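Local coordinates for protein peptide chain release factor 2 (Thermus thermophilus, PDB 2IHR) that directs termination of translation at the stop codons UGA and UAA, acting on the ribosome to release the finished peptide, at residues Thr127-Leu136 with His187-Phe195; Ile305-Ser313 with Tyr320-Leu328. One frame throughout, in Å; residues are numbered along the deposited sequence.

Contact 1 (Thr127-Leu136 with His187-Phe195); sequences TEACDWAEML and HRLVRPSPF
The indole of Trp132 lies between two leucines: Leu189 CB sits over the centre of one face, 3.4 Å from Trp132 CE2, and Leu136 from the same helix lies against the opposite face, offset toward the rim. At the ring edge Trp132 NE1 donates a nearly straight bond of 3.1 Å to His187 O, close to the ring plane but well above the carbonyl plane of the acceptor. With CG anti to the backbone N (chi1 -179°), the indole reaches from the helix to the strand. The guanidinium of Arg191 is gripped at its edge by two acids one helical turn apart. Arg191 NH2 lies 2.7 Å from Glu128 OE1, on the syn lone pair, and 2.7 Å from Asp131 OD2, which it meets on the anti side. Met135 CE lies over a face of the same guanidinium. The second oxygen of the Glu128 carboxylate, OE2, accepts from a water that also donates to Leu189 O. Farther along, the Phe195 ring takes Thr127 CG2 over one face, 3.8 Å from Phe195 CD2, and its own neighbour Pro194 over the other, with Asp131 CB at the edge. This is helix-on-sheet packing of a mixed alpha-beta domain: helix segment 127-136 crosses strand segment 187-190 at 118°, and a salt-bridge network fastens the chain where it turns off the strand.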
# COMPACT_ATOMS: atom_id res chain seq x y z
N THR A 127 1.16 28.03 -2.34
CA THR A 127 0.22 27.74 -1.28
C THR A 127 -0.78 26.69 -1.74
O THR A 127 -1.23 25.85 -0.93
CB THR A 127 -0.56 28.98 -0.86
OG1 THR A 127 0.33 30.09 -0.82
CG2 THR A 127 -1.19 28.76 0.53
N GLU A 128 -1.13 26.74 -3.04
CA GLU A 128 -2.06 25.78 -3.62
C GLU A 128 -1.56 24.37 -3.37
O GLU A 128 -2.35 23.47 -3.02
CB GLU A 128 -2.21 26.00 -5.12
CG GLU A 128 -3.55 26.57 -5.59
CD GLU A 128 -4.76 25.61 -5.45
OE1 GLU A 128 -5.42 25.64 -4.38
OE2 GLU A 128 -5.05 24.85 -6.41
N ALA A 129 -0.25 24.15 -3.52
CA ALA A 129 0.27 22.81 -3.29
C ALA A 129 0.21 22.30 -1.82
O ALA A 129 0.17 21.09 -1.56
CB ALA A 129 1.71 22.71 -3.83
N CYS A 130 0.20 23.21 -0.86
CA CYS A 130 0.17 22.78 0.54
C CYS A 130 -1.25 22.35 0.88
O CYS A 130 -1.46 21.39 1.62
CB CYS A 130 0.62 23.93 1.49
SG CYS A 130 2.30 24.59 1.20
N ASP A 131 -2.21 23.08 0.33
CA ASP A 131 -3.61 22.78 0.55
C ASP A 131 -3.89 21.40 -0.07
O ASP A 131 -4.50 20.52 0.55
CB ASP A 131 -4.46 23.89 -0.10
CG ASP A 131 -5.95 23.80 0.25
OD1 ASP A 131 -6.29 23.44 1.40
OD2 ASP A 131 -6.78 24.12 -0.65
N TRP A 132 -3.39 21.21 -1.30
CA TRP A 132 -3.54 19.95 -2.03
C TRP A 132 -2.96 18.76 -1.24
O TRP A 132 -3.53 17.67 -1.20
CB TRP A 132 -2.86 20.08 -3.39
CG TRP A 132 -2.91 18.88 -4.33
CD1 TRP A 132 -1.92 18.48 -5.19
CD2 TRP A 132 -3.99 17.94 -4.52
NE1 TRP A 132 -2.31 17.37 -5.88
CE2 TRP A 132 -3.58 17.01 -5.49
CE3 TRP A 132 -5.28 17.80 -3.96
CZ2 TRP A 132 -4.38 15.96 -5.91
CZ3 TRP A 132 -6.09 16.74 -4.39
CH2 TRP A 132 -5.63 15.84 -5.35
N ALA A 133 -1.80 18.96 -0.64
CA ALA A 133 -1.17 17.92 0.14
C ALA A 133 -2.09 17.53 1.37
O ALA A 133 -2.28 16.34 1.72
CB ALA A 133 0.20 18.43 0.60
N GLU A 134 -2.67 18.54 2.00
CA GLU A 134 -3.55 18.28 3.12
C GLU A 134 -4.79 17.52 2.61
O GLU A 134 -5.37 16.68 3.31
CB GLU A 134 -3.95 19.61 3.75
CG GLU A 134 -4.73 19.47 5.03
CD GLU A 134 -5.02 20.81 5.63
OE1 GLU A 134 -4.15 21.69 5.48
OE2 GLU A 134 -6.09 21.00 6.24
N MET A 135 -5.17 17.81 1.36
CA MET A 135 -6.31 17.17 0.75
C MET A 135 -6.10 15.70 0.54
O MET A 135 -6.98 14.86 0.83
CB MET A 135 -6.65 17.85 -0.58
CG MET A 135 -7.19 19.31 -0.42
SD MET A 135 -8.01 19.81 -1.96
CE MET A 135 -6.98 21.16 -2.44
N LEU A 136 -4.92 15.37 0.03
CA LEU A 136 -4.57 13.99 -0.19
C LEU A 136 -4.52 13.29 1.20
O LEU A 136 -4.97 12.14 1.31
CB LEU A 136 -3.20 13.93 -0.90
CG LEU A 136 -3.12 14.35 -2.39
CD1 LEU A 136 -1.67 14.73 -2.77
CD2 LEU A 136 -3.62 13.20 -3.28
N HIS A 187 0.78 13.34 -7.77
CA HIS A 187 -0.63 13.58 -7.96
C HIS A 187 -0.85 15.00 -8.40
O HIS A 187 -0.34 15.94 -7.77
CB HIS A 187 -1.37 13.27 -6.62
CG HIS A 187 -1.37 11.81 -6.27
ND1 HIS A 187 -2.50 11.03 -6.35
CD2 HIS A 187 -0.39 10.99 -5.81
CE1 HIS A 187 -2.22 9.80 -5.94
NE2 HIS A 187 -0.94 9.75 -5.62
N ARG A 188 -1.60 15.18 -9.48
CA ARG A 188 -1.85 16.54 -9.98
C ARG A 188 -3.28 17.06 -9.77
O ARG A 188 -4.27 16.35 -10.02
CB ARG A 188 -1.49 16.62 -11.46
CG ARG A 188 -1.73 17.96 -12.03
CD ARG A 188 -1.28 18.03 -13.45
NE ARG A 188 -2.18 17.31 -14.33
CZ ARG A 188 -2.78 17.87 -15.37
NH1 ARG A 188 -2.57 19.15 -15.63
NH2 ARG A 188 -3.59 17.16 -16.15
N LEU A 189 -3.35 18.32 -9.33
CA LEU A 189 -4.58 19.04 -9.04
C LEU A 189 -4.81 20.23 -9.95
O LEU A 189 -3.95 21.08 -10.11
CB LEU A 189 -4.56 19.53 -7.59
CG LEU A 189 -5.88 19.87 -6.83
CD1 LEU A 189 -5.92 21.36 -6.59
CD2 LEU A 189 -7.09 19.39 -7.55
N VAL A 190 -5.98 20.28 -10.54
CA VAL A 190 -6.34 21.38 -11.41
C VAL A 190 -7.67 21.98 -10.97
O VAL A 190 -8.69 21.27 -10.83
CB VAL A 190 -6.48 20.91 -12.85
CG1 VAL A 190 -6.58 22.09 -13.76
CG2 VAL A 190 -5.32 19.99 -13.20
N ARG A 191 -7.65 23.29 -10.74
CA ARG A 191 -8.83 24.06 -10.34
C ARG A 191 -8.37 25.47 -10.08
O ARG A 191 -7.17 25.75 -10.07
CB ARG A 191 -9.43 23.56 -9.02
CG ARG A 191 -8.52 23.83 -7.85
CD ARG A 191 -9.14 23.54 -6.50
NE ARG A 191 -8.18 23.92 -5.47
CZ ARG A 191 -8.32 23.67 -4.18
NH1 ARG A 191 -9.40 23.01 -3.75
NH2 ARG A 191 -7.40 24.11 -3.31
N PRO A 192 -9.33 26.37 -9.92
CA PRO A 192 -8.93 27.76 -9.63
C PRO A 192 -8.60 27.84 -8.10
O PRO A 192 -9.33 27.30 -7.25
CB PRO A 192 -10.16 28.58 -10.07
CG PRO A 192 -11.33 27.56 -10.04
CD PRO A 192 -10.66 26.31 -10.57
N SER A 193 -7.49 28.50 -7.76
CA SER A 193 -7.06 28.59 -6.37
C SER A 193 -7.86 29.48 -5.44
O SER A 193 -8.18 30.61 -5.79
CB SER A 193 -5.59 29.05 -6.33
OG SER A 193 -5.12 29.30 -5.00
N PRO A 194 -8.21 28.98 -4.24
CA PRO A 194 -8.97 29.88 -3.36
C PRO A 194 -8.07 31.07 -3.02
O PRO A 194 -8.56 32.17 -2.78
CB PRO A 194 -9.27 29.02 -2.13
CG PRO A 194 -8.23 27.89 -2.18
CD PRO A 194 -8.11 27.62 -3.67
N PHE A 195 -6.76 30.86 -3.05
CA PHE A 195 -5.78 31.89 -2.73
C PHE A 195 -5.49 32.98 -3.79
O PHE A 195 -4.82 33.96 -3.48
CB PHE A 195 -4.49 31.19 -2.32
CG PHE A 195 -4.73 30.10 -1.33
CD1 PHE A 195 -5.42 30.38 -0.15
CD2 PHE A 195 -4.35 28.79 -1.61
CE1 PHE A 195 -5.75 29.36 0.74
CE2 PHE A 195 -4.67 27.76 -0.72
CZ PHE A 195 -5.37 28.05 0.46
O HOH W 1 -3.95 23.63 -8.56

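Contact 2 (Ile305-Ser313 with Tyr320-Leu328)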
# COMPACT_ATOMS: atom_id res chain seq x y z
N ILE A 305 11.69 0.74 -16.24
CA ILE A 305 10.31 1.17 -16.49
C ILE A 305 9.87 2.28 -15.54
O ILE A 305 9.28 2.01 -14.50
CB ILE A 305 9.31 -0.04 -16.37
CG1 ILE A 305 9.43 -0.74 -14.99
CG2 ILE A 305 9.56 -1.04 -17.51
CD1 ILE A 305 10.71 -1.59 -14.75
N GLU A 306 10.13 3.54 -15.91
CA GLU A 306 9.75 4.65 -15.03
C GLU A 306 8.81 5.71 -15.59
O GLU A 306 8.95 6.16 -16.73
CB GLU A 306 11.00 5.34 -14.51
CG GLU A 306 11.96 4.41 -13.80
CD GLU A 306 13.21 5.12 -13.32
OE1 GLU A 306 13.48 6.23 -13.84
OE2 GLU A 306 13.93 4.57 -12.45
N TRP A 307 7.88 6.11 -14.74
CA TRP A 307 6.84 7.09 -15.06
C TRP A 307 7.22 8.42 -14.39
O TRP A 307 7.25 8.53 -13.17
CB TRP A 307 5.50 6.56 -14.53
CG TRP A 307 4.32 7.31 -15.00
CD1 TRP A 307 3.95 8.56 -14.64
CD2 TRP A 307 3.37 6.87 -15.98
NE1 TRP A 307 2.82 8.94 -15.34
CE2 TRP A 307 2.45 7.92 -16.16
CE3 TRP A 307 3.21 5.68 -16.72
CZ2 TRP A 307 1.39 7.83 -17.05
CZ3 TRP A 307 2.15 5.60 -17.61
CH2 TRP A 307 1.26 6.67 -17.77
N GLY A 308 7.51 9.44 -15.20
CA GLY A 308 7.93 10.73 -14.68
C GLY A 308 6.89 11.70 -14.15
O GLY A 308 7.02 12.19 -13.01
N SER A 309 5.88 12.00 -14.97
CA SER A 309 4.82 12.92 -14.57
C SER A 309 3.81 12.25 -13.64
O SER A 309 4.01 11.12 -13.16
CB SER A 309 4.06 13.45 -15.81
OG SER A 309 3.21 12.45 -16.36
N GLN A 310 2.70 12.95 -13.41
CA GLN A 310 1.65 12.44 -12.54
C GLN A 310 1.09 11.10 -12.95
O GLN A 310 0.87 10.82 -14.14
CB GLN A 310 0.47 13.39 -12.48
CG GLN A 310 0.67 14.76 -13.10
CD GLN A 310 0.61 14.80 -14.63
OE1 GLN A 310 -0.08 14.01 -15.28
NE2 GLN A 310 1.32 15.77 -15.21
N ILE A 311 0.86 10.26 -11.95
CA ILE A 311 0.20 9.01 -12.20
C ILE A 311 -1.34 9.27 -12.25
O ILE A 311 -2.08 8.59 -12.96
CB ILE A 311 0.49 8.03 -11.10
CG1 ILE A 311 -0.01 8.61 -9.77
CG2 ILE A 311 1.97 7.69 -11.12
CD1 ILE A 311 -0.02 7.59 -8.68
N ARG A 312 -1.82 10.29 -11.53
CA ARG A 312 -3.25 10.50 -11.55
C ARG A 312 -3.63 11.96 -11.53
O ARG A 312 -2.89 12.75 -10.98
CB ARG A 312 -3.90 9.72 -10.36
CG ARG A 312 -5.42 9.81 -10.42
CD ARG A 312 -5.97 9.27 -9.21
NE ARG A 312 -5.55 7.91 -9.05
CZ ARG A 312 -5.21 7.41 -7.88
NH1 ARG A 312 -5.25 8.21 -6.82
NH2 ARG A 312 -4.81 6.14 -7.80
N SER A 313 -4.75 12.33 -12.17
CA SER A 313 -5.18 13.75 -12.16
C SER A 313 -6.57 13.98 -11.62
O SER A 313 -7.56 13.24 -11.93
CB SER A 313 -5.06 14.42 -13.54
OG SER A 313 -3.71 14.73 -13.82
N TYR A 320 -13.77 15.44 -12.90
CA TYR A 320 -13.33 14.07 -13.14
C TYR A 320 -11.96 13.90 -12.49
O TYR A 320 -11.23 14.89 -12.23
CB TYR A 320 -13.26 13.77 -14.66
CG TYR A 320 -12.17 14.50 -15.42
CD1 TYR A 320 -10.93 13.94 -15.61
CD2 TYR A 320 -12.39 15.77 -15.94
CE1 TYR A 320 -9.94 14.59 -16.31
CE2 TYR A 320 -11.42 16.43 -16.63
CZ TYR A 320 -10.19 15.84 -16.83
OH TYR A 320 -9.21 16.48 -17.61
N VAL A 321 -11.65 12.64 -12.19
CA VAL A 321 -10.38 12.18 -11.63
C VAL A 321 -9.95 11.13 -12.65
O VAL A 321 -10.73 10.30 -13.06
CB VAL A 321 -10.57 11.55 -10.27
CG1 VAL A 321 -9.42 10.63 -9.96
CG2 VAL A 321 -10.64 12.69 -9.23
N LYS A 322 -8.70 11.20 -13.07
CA LYS A 322 -8.20 10.34 -14.12
C LYS A 322 -6.81 9.73 -13.93
O LYS A 322 -5.77 10.44 -13.94
CB LYS A 322 -8.23 11.17 -15.40
CG LYS A 322 -7.45 10.62 -16.55
CD LYS A 322 -8.11 9.47 -17.15
CE LYS A 322 -7.39 9.16 -18.39
NZ LYS A 322 -8.30 8.31 -19.24
N ASP A 323 -6.80 8.42 -13.78
CA ASP A 323 -5.57 7.69 -13.60
C ASP A 323 -4.92 7.43 -14.95
O ASP A 323 -5.38 6.62 -15.73
CB ASP A 323 -5.82 6.37 -12.87
CG ASP A 323 -4.55 5.75 -12.35
OD1 ASP A 323 -3.77 5.23 -13.18
OD2 ASP A 323 -4.31 5.79 -11.12
N HIS A 324 -3.83 8.12 -15.19
CA HIS A 324 -3.08 7.99 -16.45
C HIS A 324 -2.35 6.66 -16.72
O HIS A 324 -1.93 6.39 -17.82
CB HIS A 324 -2.09 9.13 -16.50
CG HIS A 324 -2.71 10.47 -16.22
ND1 HIS A 324 -3.49 11.13 -17.15
CD2 HIS A 324 -2.58 11.30 -15.17
CE1 HIS A 324 -3.80 12.33 -16.68
NE2 HIS A 324 -3.26 12.47 -15.48
N ARG A 325 -2.19 5.83 -15.70
CA ARG A 325 -1.53 4.57 -15.91
C ARG A 325 -2.58 3.54 -16.28
O ARG A 325 -2.54 2.90 -17.33
CB ARG A 325 -0.85 4.13 -14.62
CG ARG A 325 0.20 5.06 -14.02
CD ARG A 325 0.52 4.59 -12.58
NE ARG A 325 -0.68 4.68 -11.76
CZ ARG A 325 -0.83 4.19 -10.55
NH1 ARG A 325 0.17 3.54 -9.95
NH2 ARG A 325 -2.01 4.33 -9.93
N THR A 326 -3.52 3.38 -15.37
CA THR A 326 -4.62 2.44 -15.47
C THR A 326 -5.64 2.89 -16.50
O THR A 326 -6.27 2.10 -17.21
CB THR A 326 -5.20 2.36 -14.07
OG1 THR A 326 -5.28 0.99 -13.66
CG2 THR A 326 -6.53 3.05 -13.98
N GLY A 327 -5.82 4.20 -16.63
CA GLY A 327 -6.79 4.65 -17.59
C GLY A 327 -8.18 4.89 -17.01
O GLY A 327 -9.00 5.54 -17.68
N LEU A 328 -8.42 4.42 -15.75
CA LEU A 328 -9.71 4.53 -15.05
C LEU A 328 -10.14 5.96 -14.88
O LEU A 328 -9.41 6.77 -14.32
CB LEU A 328 -9.57 3.93 -13.66
CG LEU A 328 -10.71 3.20 -12.93
CD1 LEU A 328 -10.30 3.03 -11.50
CD2 LEU A 328 -11.98 3.91 -12.98
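Trp307 lays one ring face against the aliphatic part of Arg325, whose CG stands 3.9 Å from the centroid of the six-membered ring and almost on its normal. The indole is also tied back to its own segment by a 3.0 Å bond from Trp307 NE1 to Gln310 O. Ile311 then runs alongside Arg325, with CB and CD1 over a face of the guanidinium, while its backbone O accepts from His324 N at 2.9 Å. From Arg312 onward the pairing is that of an antiparallel beta hairpin: Arg312 and Asp323 form a non-hydrogen-bonded pair, and Ser313 and Lys322 a hydrogen-bonded one. Arg312 NE reaches the anti side of Asp323 OD2 at 3.2 Å; Arg325 NH2 takes the syn lone pair of that oxygen, 3.0 Å away. One acid thus holds two arginines that also have outside partners, Glu183 for Arg312 and Pro182 O for Arg325. Asp323 OD1 accepts from Arg325 N and Thr326 N, which approach from opposite faces of the carboxylate in an Asx motif, the bond from Arg325 N closing an Asx turn. On the other face of the hairpin, Ser313 OG and His324 NE2 share a 2.8 Å hydrogen bond in the plane of the imidazole.

In the fold
Following the chain from the N terminus, contact 1 comes first: helix 127-145 leads through strands 150-158 and 164-172 and helix 176-180 to strand 185-190, closing a loop of 50 residues. The chain then passes through strand 201-213, the three-stranded sheet and helix 268-294 before contact 2 closes the hairpin of strands 312-315 and 320-323, whose connecting loop is residues 316-319. The two contacts therefore stand in series, neither nested nor crossed, with centres about 17 Å apart. They meet in the mixed sheet, where strand 185-190 runs parallel to strand 312-315. Arg188 links them, its backbone N lying 3.1 Å from Arg312 O, and so joins the PCRF and RF-1 regions through neighbouring strands.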